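Local atomic coordinates of Ice-binding protein (Flavobacteriaceae bacterium, PDB entry 5UYT), a protein that probably binds to the surface of ice crystals and restrains their growth, using tandem right-handed beta-solenoid domains. Residues Ala299-Gly302 / Gln303-Leu307; Thr318-Asn321 / Gly322-Leu326; Val352-Ile355 / Asn356-Ala360. All coordinates share one frame; numbering follows the deposited sequence.

How the contacts relate
The three contacts follow one another along the chain within one Ice-binding-like region, the second of the two in this protein. Each joins residues that are neighbours in sequence. Contacts 1 and 2 are bends whose outgoing strands, 305-307 and 323-327, lie side by side in a parallel sheet; strand 351-355, which leads into the turn of contact 3, lies beside 323-327 in turn. The centres of contacts 1 and 2 are about 5 Å apart; the centre of contact 3 lies about 13 Å from that of contact 2 and about 15 Å from that of contact 1. Contact 2 touches both others, the middle strand bonding to each neighbour, as expected for stacked coils of a beta-solenoid.

Contact 1. Residues Ala299-Gly302 / Gln303-Leu307; sequences AAFG and QNLVL
Two hydrogen bonds tie Ala300-Gly302 to the residues that follow. Leu305 N donates to Gly302 O at 3.0 Å, closing a type I' beta turn. Its central pair, Gln303 and Asn304, both have positive phi, which asparagine accepts readily and glutamine less commonly. The second bond, Gln303 NE2 to Ala300 O at 3.1 Å, is nearly straight (N-H...O angle 168°), the oxygen lying in the amide plane of Gln303. A chi1 of -58° sets CG beside the backbone nitrogen, opposite the carbonyl carbon, aiming the extended chain back to Ala300.

The apolar part is a meeting of Phe301 with two leucines. Leu305 CD2 sits obliquely against the ring, 3.6 Å from Phe301 CD1, the two side chains crossing at about a right angle. At the ring edge, Leu307 CD1 is 4.2 Å from Phe301 CE1. Large apolar groups suit these buried places, where Phe301 also packs on Leu320 and Val324 of the next coil.

Gly302 has positive phi (97°) and a backbone shape in which a side chain would collide with the preceding carbonyl oxygen. The arrangement is a corner of a right-handed beta-helix: a tight turn delivers the chain into strand 305-307, with leucines directed inward.

Contact 2. Residues Thr318-Asn321 / Gly322-Leu326; sequences TVLN and GKVTL
Leu320 meets Val324 because each side chain is turned into the inside of the bend that separates them. With chi1 at 173°, CG of Leu320 stands opposite its own backbone nitrogen, and chi2 near 62° directs the CD1 branch towards the following strand.

The meeting is apolar: Leu320 CD1 lies 4.0 Å from Val324 CB. Val324 was modelled in two conformations; in the one described here its CG1 is 3.8 Å from Leu320 CD1, and the side chains cross roughly at right angles. The leucine is long enough to span the corner, whereas the short, branched valine fits a buried place on a beta-strand. Beneath the leucine runs the peptide of Gly322, whose carbonyl oxygen is 3.6 Å from Leu320 CG. The branch point and both methyls gather round Gly322 O, and only CD1 goes on to meet Val324.

Asn321 and Gly322 form the bend itself. Glycine suits the second place because phi is positive (74°) and a side chain would run into Asn321 O. Asn321 OD1 comes within 3.1 Å of Gly322 N, but the angle is too poor for a hydrogen bond; Gly322 N instead donates to Thr347 OG1. A small polar residue such as Asn321 fits this exposed outer corner.

The bend joins strand 318-320 to strand 323-327, two faces of the same solenoid coil. Strand 318-320 pairs in parallel with strand 344-346, on which Leu320 touches Thr346. Strand 323-327 runs between strands 305-307 and 351-355, and the side chain of Lys323 lies against Glu353 on the second of these.

Contact 3. Residues Val352-Ile355 / Asn356-Ala360; sequences VELI and NGAIA
A type I' beta turn, Ile355 to Ala358, ends strand 351-355, and across it the side chain of Leu354 folds over the outgoing chain. The turn is closed by Ala358 N donating to Ile355 O at 3.3 Å, a fairly straight bond with an N-H...O angle of 165°. Its two central residues both have positive phi. Asparagine tolerates this better than most residues, which suits Asn356, while Gly357, at phi 100°, has a conformation in which a side chain would press against the carbonyl oxygen before it.

On one side of the turn Leu354 is the main apolar contributor. Its CB lies 3.9 Å from Ala358 CB and 3.5 Å from Ala358 O, and its CD1 reaches along the returning chain to within 3.4 Å of Ala360 N and 4.0 Å of Ala360 CB. The small methyls of the two alanines allow the backbone to run close beneath the leucine. In the right-handed beta-solenoid this is where the chain leaves strand 351-355, which lies beside 323-327 in a parallel sheet, and heads for strand 363-367. Leu354 also packs on Leu326 of the adjacent strand, and Ala358 touches Ala328.

Ile355 and Asn356 lie side by side and point the same way. A chi1 of 68° sets CG1 of Ile355 between its backbone nitrogen and carbonyl carbon, bringing CD1 to 3.6 Å from Asn356 ND2. That nitrogen has its polar partner in Asp327 OD1, to which it is hydrogen-bonded, so the isoleucine flanks an amide held by Asp327 of strand 323-327.

Contact 1. Residues Ala299-Gly302 / Gln303-Leu307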
loop_
_atom_site.group_PDB
_atom_site.type_symbol
_atom_site.label_atom_id
_atom_site.label_comp_id
_atom_site.label_asym_id
_atom_site.label_seq_id
_atom_site.Cartn_x
_atom_site.Cartn_y
_atom_site.Cartn_z
ATOM N N ALA A 299 -11.039 -9.467 -6.683
ATOM C CA ALA A 299 -10.739 -10.155 -7.963
ATOM C C ALA A 299 -9.579 -9.494 -8.705
ATOM O O ALA A 299 -8.960 -10.132 -9.566
ATOM C CB ALA A 299 -11.976 -10.190 -8.853
ATOM N N ALA A 300 -9.275 -8.238 -8.356
ATOM C CA ALA A 300 -8.275 -7.436 -9.078
ATOM C C ALA A 300 -6.992 -7.183 -8.247
ATOM O O ALA A 300 -6.168 -6.336 -8.590
ATOM C CB ALA A 300 -8.933 -6.106 -9.511
ATOM N N PHE A 301 -6.822 -7.930 -7.162
ATOM C CA PHE A 301 -5.670 -7.768 -6.245
ATOM C C PHE A 301 -4.354 -8.036 -6.997
ATOM O O PHE A 301 -4.298 -8.873 -7.891
ATOM C CB PHE A 301 -5.866 -8.763 -5.067
ATOM C CG PHE A 301 -4.874 -8.636 -3.948
ATOM C CD1 PHE A 301 -4.823 -7.484 -3.127
ATOM C CD2 PHE A 301 -4.028 -9.710 -3.652
ATOM C CE1 PHE A 301 -3.893 -7.432 -2.057
ATOM C CE2 PHE A 301 -3.125 -9.669 -2.583
ATOM C CZ PHE A 301 -3.051 -8.523 -1.790
ATOM N N GLY A 302 -3.300 -7.329 -6.614
ATOM C CA GLY A 302 -2.031 -7.396 -7.350
ATOM C C GLY A 302 -1.954 -6.230 -8.315
ATOM O O GLY A 302 -2.297 -5.091 -7.979
ATOM N N GLN A 303 -1.486 -6.518 -9.515
ATOM C CA GLN A 303 -1.353 -5.501 -10.567
ATOM C C GLN A 303 -0.566 -4.305 -10.061
ATOM O O GLN A 303 -0.924 -3.153 -10.355
ATOM C CB GLN A 303 -2.731 -5.040 -11.061
ATOM C CG GLN A 303 -3.601 -6.164 -11.598
ATOM C CD GLN A 303 -4.821 -5.584 -12.262
ATOM O OE1 GLN A 303 -4.749 -5.128 -13.385
ATOM N NE2 GLN A 303 -5.923 -5.514 -11.539
ATOM N N ASN A 304 0.497 -4.589 -9.310
ATOM C CA ASN A 304 1.418 -3.578 -8.798
ATOM C C ASN A 304 0.814 -2.674 -7.710
ATOM O O ASN A 304 1.273 -1.538 -7.496
ATOM C CB ASN A 304 2.045 -2.791 -9.974
ATOM C CG ASN A 304 2.487 -3.713 -11.095
ATOM O OD1 ASN A 304 2.022 -3.612 -12.232
ATOM N ND2 ASN A 304 3.339 -4.638 -10.775
ATOM N N LEU A 305 -0.183 -3.195 -6.997
ATOM C CA LEU A 305 -0.729 -2.540 -5.825
ATOM C C LEU A 305 0.395 -2.436 -4.798
ATOM O O LEU A 305 1.205 -3.375 -4.649
ATOM C CB LEU A 305 -1.846 -3.415 -5.218
ATOM C CG LEU A 305 -2.666 -2.986 -3.995
ATOM C CD1 LEU A 305 -3.431 -1.679 -4.236
ATOM C CD2 LEU A 305 -3.635 -4.132 -3.638
ATOM N N VAL A 306 0.441 -1.308 -4.098
ATOM C CA VAL A 306 1.365 -1.135 -2.982
ATOM C C VAL A 306 0.522 -0.894 -1.732
ATOM O O VAL A 306 -0.402 -0.042 -1.744
ATOM C CB VAL A 306 2.308 0.076 -3.219
ATOM C CG1 VAL A 306 3.299 0.251 -2.065
ATOM C CG2 VAL A 306 3.061 -0.085 -4.534
ATOM N N LEU A 307 0.867 -1.610 -0.656
ATOM C CA LEU A 307 0.211 -1.485 0.637
ATOM C C LEU A 307 1.205 -0.965 1.694
ATOM O O LEU A 307 2.428 -0.991 1.485
ATOM C CB LEU A 307 -0.389 -2.839 1.059
ATOM C CG LEU A 307 -1.430 -3.440 0.079
ATOM C CD1 LEU A 307 -1.964 -4.784 0.628
ATOM C CD2 LEU A 307 -2.584 -2.465 -0.211
#

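Contact 2. Residues Thr318-Asn321 / Gly322-Leu326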
loop_
_atom_site.group_PDB
_atom_site.type_symbol
_atom_site.label_atom_id
_atom_site.label_comp_id
_atom_site.label_asym_id
_atom_site.label_seq_id
_atom_site.Cartn_x
_atom_site.Cartn_y
_atom_site.Cartn_z
ATOM N N THR A 318 -10.095 -13.943 -3.396
ATOM C CA THR A 318 -9.081 -13.000 -3.837
ATOM C C THR A 318 -8.184 -13.685 -4.854
ATOM O O THR A 318 -7.818 -14.858 -4.671
ATOM C CB THR A 318 -8.261 -12.567 -2.622
ATOM O OG1 THR A 318 -9.101 -11.776 -1.761
ATOM C CG2 THR A 318 -6.993 -11.782 -3.030
ATOM N N VAL A 319 -7.857 -12.962 -5.926
ATOM C CA VAL A 319 -6.907 -13.460 -6.904
ATOM C C VAL A 319 -5.708 -12.507 -6.880
ATOM O O VAL A 319 -5.875 -11.302 -7.091
ATOM C CB VAL A 319 -7.522 -13.485 -8.332
ATOM C CG1 VAL A 319 -6.487 -13.971 -9.352
ATOM C CG2 VAL A 319 -8.742 -14.408 -8.349
ATOM N N LEU A 320 -4.517 -13.026 -6.596
ATOM C CA LEU A 320 -3.307 -12.206 -6.731
ATOM C C LEU A 320 -2.800 -12.355 -8.165
ATOM O O LEU A 320 -2.316 -13.442 -8.567
ATOM C CB LEU A 320 -2.228 -12.660 -5.733
ATOM C CG LEU A 320 -0.852 -11.984 -5.913
ATOM C CD1 LEU A 320 -0.971 -10.481 -5.697
ATOM C CD2 LEU A 320 0.216 -12.550 -4.958
ATOM N N ASN A 321 -2.931 -11.276 -8.946
ATOM C CA ASN A 321 -2.441 -11.265 -10.328
ATOM C C ASN A 321 -1.160 -10.466 -10.312
ATOM O O ASN A 321 -1.192 -9.242 -10.024
ATOM C CB ASN A 321 -3.444 -10.603 -11.303
ATOM C CG ASN A 321 -3.005 -10.720 -12.784
ATOM O OD1 ASN A 321 -1.806 -10.745 -13.121
ATOM N ND2 ASN A 321 -3.996 -10.806 -13.692
ATOM N N GLY A 322 -0.036 -11.128 -10.582
ATOM C CA GLY A 322 1.207 -10.390 -10.646
ATOM C C GLY A 322 1.641 -9.999 -9.238
ATOM O O GLY A 322 1.582 -10.813 -8.321
ATOM N N LYS A 323 2.045 -8.739 -9.097
ATOM C CA LYS A 323 2.745 -8.314 -7.897
ATOM C C LYS A 323 1.914 -7.469 -6.947
ATOM O O LYS A 323 1.195 -6.552 -7.389
ATOM C CB LYS A 323 3.956 -7.471 -8.319
ATOM C CG LYS A 323 4.785 -6.960 -7.119
ATOM C CD LYS A 323 6.118 -6.317 -7.476
ATOM C CE LYS A 323 5.969 -5.111 -8.374
ATOM N NZ LYS A 323 7.293 -4.424 -8.586
ATOM N N VAL A 324 2.057 -7.763 -5.654
ATOM C CA VAL A 324 1.672 -6.830 -4.588
ATOM C C VAL A 324 2.940 -6.509 -3.785
ATOM O O VAL A 324 3.731 -7.405 -3.504
ATOM C CB VAL A 324 0.524 -7.398 -3.702
ATOM C CG1 VAL A 324 0.939 -8.685 -2.978
ATOM C CG2 VAL A 324 0.002 -6.340 -2.723
ATOM N N THR A 325 3.103 -5.231 -3.411
ATOM C CA THR A 325 4.252 -4.791 -2.637
ATOM C C THR A 325 3.812 -4.275 -1.282
ATOM O O THR A 325 2.752 -3.597 -1.168
ATOM C CB THR A 325 4.991 -3.680 -3.394
ATOM O OG1 THR A 325 5.469 -4.183 -4.650
ATOM C CG2 THR A 325 6.169 -3.119 -2.553
ATOM N N LEU A 326 4.585 -4.648 -0.257
ATOM C CA LEU A 326 4.351 -4.206 1.119
ATOM C C LEU A 326 5.454 -3.233 1.511
ATOM O O LEU A 326 6.624 -3.579 1.510
ATOM C CB LEU A 326 4.266 -5.430 2.062
ATOM C CG LEU A 326 3.245 -6.470 1.538
ATOM C CD1 LEU A 326 3.327 -7.686 2.466
ATOM C CD2 LEU A 326 1.804 -5.897 1.515
#

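Contact 3. Residues Val352-Ile355 / Asn356-Ala360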
loop_
_atom_site.group_PDB
_atom_site.type_symbol
_atom_site.label_atom_id
_atom_site.label_comp_id
_atom_site.label_asym_id
_atom_site.label_seq_id
_atom_site.Cartn_x
_atom_site.Cartn_y
_atom_site.Cartn_z
ATOM N N VAL A 352 4.888 -11.434 -3.987
ATOM C CA VAL A 352 4.738 -10.502 -2.866
ATOM C C VAL A 352 6.127 -9.910 -2.693
ATOM O O VAL A 352 7.093 -10.654 -2.472
ATOM C CB VAL A 352 4.299 -11.244 -1.583
ATOM C CG1 VAL A 352 4.190 -10.275 -0.391
ATOM C CG2 VAL A 352 2.979 -11.999 -1.834
ATOM N N GLU A 353 6.262 -8.577 -2.804
ATOM C CA GLU A 353 7.558 -7.960 -2.613
ATOM C C GLU A 353 7.532 -7.021 -1.421
ATOM O O GLU A 353 6.473 -6.512 -1.061
ATOM C CB GLU A 353 8.004 -7.230 -3.900
ATOM C CG GLU A 353 8.061 -8.205 -5.087
ATOM C CD GLU A 353 9.168 -9.263 -5.028
ATOM O OE1 GLU A 353 10.129 -9.101 -4.234
ATOM O OE2 GLU A 353 9.094 -10.267 -5.825
ATOM N N LEU A 354 8.693 -6.849 -0.803
ATOM C CA LEU A 354 8.809 -6.066 0.423
ATOM C C LEU A 354 9.781 -4.926 0.160
ATOM O O LEU A 354 10.890 -5.144 -0.404
ATOM C CB LEU A 354 9.347 -6.963 1.552
ATOM C CG LEU A 354 8.532 -8.248 1.788
ATOM C CD1 LEU A 354 9.122 -9.100 2.911
ATOM C CD2 LEU A 354 7.079 -7.971 2.119
ATOM N N ILE A 355 9.388 -3.715 0.549
ATOM C CA ILE A 355 10.256 -2.552 0.373
ATOM C C ILE A 355 10.332 -1.694 1.622
ATOM O O ILE A 355 9.477 -1.781 2.505
ATOM C CB ILE A 355 9.878 -1.652 -0.842
ATOM C CG1 ILE A 355 8.526 -0.926 -0.624
ATOM C CG2 ILE A 355 9.860 -2.468 -2.129
ATOM C CD1 ILE A 355 8.218 0.118 -1.699
ATOM N N ASN A 356 11.378 -0.868 1.678
ATOM C CA ASN A 356 11.534 0.175 2.706
ATOM C C ASN A 356 11.482 -0.420 4.127
ATOM O O ASN A 356 10.858 0.140 5.027
ATOM C CB ASN A 356 10.498 1.292 2.518
ATOM C CG ASN A 356 10.664 2.009 1.177
ATOM O OD1 ASN A 356 11.779 2.105 0.666
ATOM N ND2 ASN A 356 9.561 2.503 0.605
ATOM N N GLY A 357 12.142 -1.574 4.279
ATOM C CA GLY A 357 12.338 -2.150 5.601
ATOM C C GLY A 357 11.380 -3.268 5.979
ATOM O O GLY A 357 11.598 -3.934 7.029
ATOM N N ALA A 358 10.338 -3.479 5.150
ATOM C CA ALA A 358 9.326 -4.525 5.433
ATOM C C ALA A 358 10.035 -5.896 5.433
ATOM O O ALA A 358 10.904 -6.177 4.569
ATOM C CB ALA A 358 8.202 -4.507 4.393
ATOM N N ILE A 359 9.695 -6.714 6.437
ATOM C CA ILE A 359 10.273 -8.077 6.562
ATOM C C ILE A 359 9.177 -9.158 6.633
ATOM O O ILE A 359 8.067 -8.907 7.142
ATOM C CB ILE A 359 11.301 -8.210 7.714
ATOM C CG1 ILE A 359 10.652 -7.907 9.081
ATOM C CG2 ILE A 359 12.560 -7.366 7.409
ATOM C CD1 ILE A 359 11.554 -8.087 10.318
ATOM N N ALA A 360 9.455 -10.318 6.046
ATOM C CA ALA A 360 8.407 -11.321 5.868
ATOM C C ALA A 360 7.883 -11.859 7.219
ATOM O O ALA A 360 6.762 -12.330 7.285
ATOM C CB ALA A 360 8.948 -12.477 5.033
#